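Local coordinates for protein 3-dehydroquinate dehydratase (Zymomonas mobilis subsp. mobilis, PDB 6SMF) that probably catalyses the trans-dehydration of 3-dehydroquinate to 3-dehydroshikimate through an enolate intermediate, a step of the shikimate pathway leading to chorismate, at residues A75-I79 with L143-L149. Sequence-based numbering, arbitrary orientation. Where two conformers were deposited one is given.
Sequences AKAVI and LDAAAKL
K76, in the loop that leads into strand 77-81, reaches the carboxylate of L149, the last residue of the chain. Its CB points toward the 143-149 segment, and with CG anti to the backbone N (chi1 -174°) the side chain continues that way. CD passes 3.9 Å from the carbonyl O of A146; a bend at chi3 sets CE 3.9 Å from O of L149 and 4.0 Å from O of A147. A second bend, at chi4, carries NZ over the carboxylate face, 2.6 Å from O of L149, a hydrogen bond 84° out of the plane and off the lone pairs; OXT, at 3.4 Å, completes the salt bridge at a poor hydrogen-bonding angle. Farther along the strand the contact is apolar: the small side chains of A77 and A146 meet CB to CB at 4.1 Å, and CD1 of I79 rests against the backbone N and CA of L143. Residues 143-147 run nearly antiparallel to 77-79 (169°), helix 136-147 covering the central strand of the flavodoxin-like parallel sheet. The contact exemplifies a charged pair closing an apolar helix-on-sheet interface: ammonium and terminal carboxylate probably stabilise each other more by electrostatics than by a directional bond.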
ATOM      1  N   ALA A  75     -13.932 -36.426  16.461  1.00 94.40           N
ATOM      2  CA  ALA A  75     -13.317 -35.736  17.622  1.00 91.44           C
ATOM      3  C   ALA A  75     -14.217 -34.577  18.059  1.00 90.50           C
ATOM      4  O   ALA A  75     -14.928 -33.984  17.202  1.00 95.63           O
ATOM      5  CB  ALA A  75     -11.936 -35.242  17.281  1.00 89.71           C
ATOM      6  N   LYS A  76     -14.176 -34.260  19.349  1.00 89.63           N
ATOM      7  CA  LYS A  76     -15.050 -33.232  19.963  1.00 93.74           C
ATOM      8  C   LYS A  76     -14.519 -31.835  19.625  1.00 89.62           C
ATOM      9  O   LYS A  76     -15.354 -30.911  19.504  1.00 87.88           O
ATOM     10  CB  LYS A  76     -15.087 -33.360  21.481  1.00 96.07           C
ATOM     11  CG  LYS A  76     -16.094 -32.415  22.110  1.00 98.13           C
ATOM     12  CD  LYS A  76     -16.208 -32.528  23.581  1.00102.33           C
ATOM     13  CE  LYS A  76     -17.644 -32.469  24.088  1.00113.10           C
ATOM     14  NZ  LYS A  76     -18.126 -31.074  24.135  1.00113.24           N
ATOM     15  N   ALA A  77     -13.190 -31.697  19.553  1.00 85.86           N
ATOM     16  CA  ALA A  77     -12.486 -30.402  19.329  1.00 82.43           C
ATOM     17  C   ALA A  77     -11.043 -30.610  18.852  1.00 79.01           C
ATOM     18  O   ALA A  77     -10.509 -31.733  18.977  1.00 78.34           O
ATOM     19  CB  ALA A  77     -12.505 -29.587  20.592  1.00 80.33           C
ATOM     20  N   VAL A  78     -10.463 -29.575  18.244  1.00 79.37           N
ATOM     21  CA  VAL A  78      -9.004 -29.472  17.943  1.00 75.49           C
ATOM     22  C   VAL A  78      -8.473 -28.207  18.611  1.00 73.45           C
ATOM     23  O   VAL A  78      -9.063 -27.124  18.471  1.00 73.31           O
ATOM     24  CB  VAL A  78      -8.693 -29.437  16.444  1.00 77.59           C
ATOM     25  CG1 VAL A  78      -7.204 -29.264  16.180  1.00 78.97           C
ATOM     26  CG2 VAL A  78      -9.211 -30.678  15.753  1.00 83.67           C
ATOM     27  N   ILE A  79      -7.396 -28.370  19.352  1.00 73.28           N
ATOM     28  CA  ILE A  79      -6.596 -27.243  19.873  1.00 70.52           C
ATOM     29  C   ILE A  79      -5.405 -27.182  18.931  1.00 71.38           C
ATOM     30  O   ILE A  79      -4.750 -28.222  18.775  1.00 71.14           O
ATOM     31  CB  ILE A  79      -6.210 -27.500  21.328  1.00 73.53           C
ATOM     32  CG1 ILE A  79      -7.437 -27.530  22.255  1.00 77.33           C
ATOM     33  CG2 ILE A  79      -5.174 -26.501  21.773  1.00 73.22           C
ATOM     34  CD1 ILE A  79      -7.172 -28.163  23.648  1.00 80.21           C
ATOM     35  N   LEU A 143      -8.033 -26.418  26.784  1.00 80.12           N
ATOM     36  CA  LEU A 143      -8.537 -27.782  27.068  1.00 84.33           C
ATOM     37  C   LEU A 143      -9.807 -27.695  27.942  1.00 88.71           C
ATOM     38  O   LEU A 143     -10.744 -28.494  27.660  1.00 90.72           O
ATOM     39  CB  LEU A 143      -7.425 -28.646  27.672  1.00 83.30           C
ATOM     40  CG  LEU A 143      -7.812 -30.103  27.965  1.00 88.54           C
ATOM     41  CD1 LEU A 143      -8.515 -30.791  26.792  1.00 87.35           C
ATOM     42  CD2 LEU A 143      -6.592 -30.913  28.388  1.00 91.10           C
ATOM     43  N   ASP A 144      -9.875 -26.773  28.928  1.00 91.84           N
ATOM     44  CA  ASP A 144     -11.104 -26.549  29.755  0.50 94.91           C
ATOM     45  C   ASP A 144     -12.235 -26.099  28.808  1.00 91.90           C
ATOM     46  O   ASP A 144     -13.314 -26.659  28.853  1.00 92.56           O
ATOM     47  CB  ASP A 144     -10.938 -25.495  30.864  0.50 96.73           C
ATOM     48  CG  ASP A 144     -10.292 -25.918  32.185  0.50101.56           C
ATOM     49  OD1 ASP A 144     -10.693 -26.952  32.780  0.50104.92           O
ATOM     50  OD2 ASP A 144      -9.414 -25.162  32.659  0.50103.73           O
ATOM     51  N   ALA A 145     -11.976 -25.112  27.958  1.00 90.63           N
ATOM     52  CA  ALA A 145     -13.022 -24.514  27.094  1.00 89.62           C
ATOM     53  C   ALA A 145     -13.571 -25.592  26.125  1.00 92.36           C
ATOM     54  O   ALA A 145     -14.820 -25.611  25.846  1.00 92.12           O
ATOM     55  CB  ALA A 145     -12.409 -23.342  26.387  1.00 83.46           C
ATOM     56  N   ALA A 146     -12.633 -26.422  25.631  1.00 88.05           N
ATOM     57  CA  ALA A 146     -12.818 -27.501  24.636  1.00 86.61           C
ATOM     58  C   ALA A 146     -13.660 -28.630  25.232  1.00 94.10           C
ATOM     59  O   ALA A 146     -14.500 -29.203  24.503  1.00 97.17           O
ATOM     60  CB  ALA A 146     -11.461 -27.979  24.199  1.00 79.70           C
ATOM     61  N   ALA A 147     -13.423 -28.967  26.501  1.00 97.52           N
ATOM     62  CA  ALA A 147     -14.217 -29.964  27.248  1.00102.93           C
ATOM     63  C   ALA A 147     -15.668 -29.473  27.385  1.00107.74           C
ATOM     64  O   ALA A 147     -16.559 -30.338  27.284  1.00111.48           O
ATOM     65  CB  ALA A 147     -13.584 -30.233  28.597  1.00105.65           C
ATOM     66  N   LYS A 148     -15.900 -28.165  27.605  1.00109.80           N
ATOM     67  CA  LYS A 148     -17.248 -27.587  27.881  1.00113.10           C
ATOM     68  C   LYS A 148     -17.999 -27.346  26.562  1.00110.80           C
ATOM     69  O   LYS A 148     -19.098 -26.820  26.654  1.00116.09           O
ATOM     70  CB  LYS A 148     -17.166 -26.270  28.676  1.00116.45           C
ATOM     71  CG  LYS A 148     -16.638 -26.351  30.104  1.00127.17           C
ATOM     72  CD  LYS A 148     -16.439 -24.980  30.740  1.00138.38           C
ATOM     73  CE  LYS A 148     -16.164 -25.049  32.236  1.00151.54           C
ATOM     74  NZ  LYS A 148     -15.471 -23.827  32.724  1.00156.51           N
ATOM     75  N   LEU A 149     -17.462 -27.746  25.391  1.00111.12           N
ATOM     76  CA  LEU A 149     -18.053 -27.381  24.068  1.00113.66           C
ATOM     77  C   LEU A 149     -19.184 -28.346  23.745  1.00122.09           C
ATOM     78  O   LEU A 149     -19.076 -29.098  22.759  1.00131.35           O
ATOM     79  CB  LEU A 149     -17.006 -27.422  22.947  1.00105.56           C
ATOM     80  CG  LEU A 149     -16.203 -26.137  22.763  1.00102.32           C
ATOM     81  CD1 LEU A 149     -15.279 -26.255  21.572  1.00 98.69           C
ATOM     82  CD2 LEU A 149     -17.120 -24.925  22.606  1.00102.30           C
ATOM     83  OXT LEU A 149     -20.173 -28.372  24.470  1.00128.04           O
TER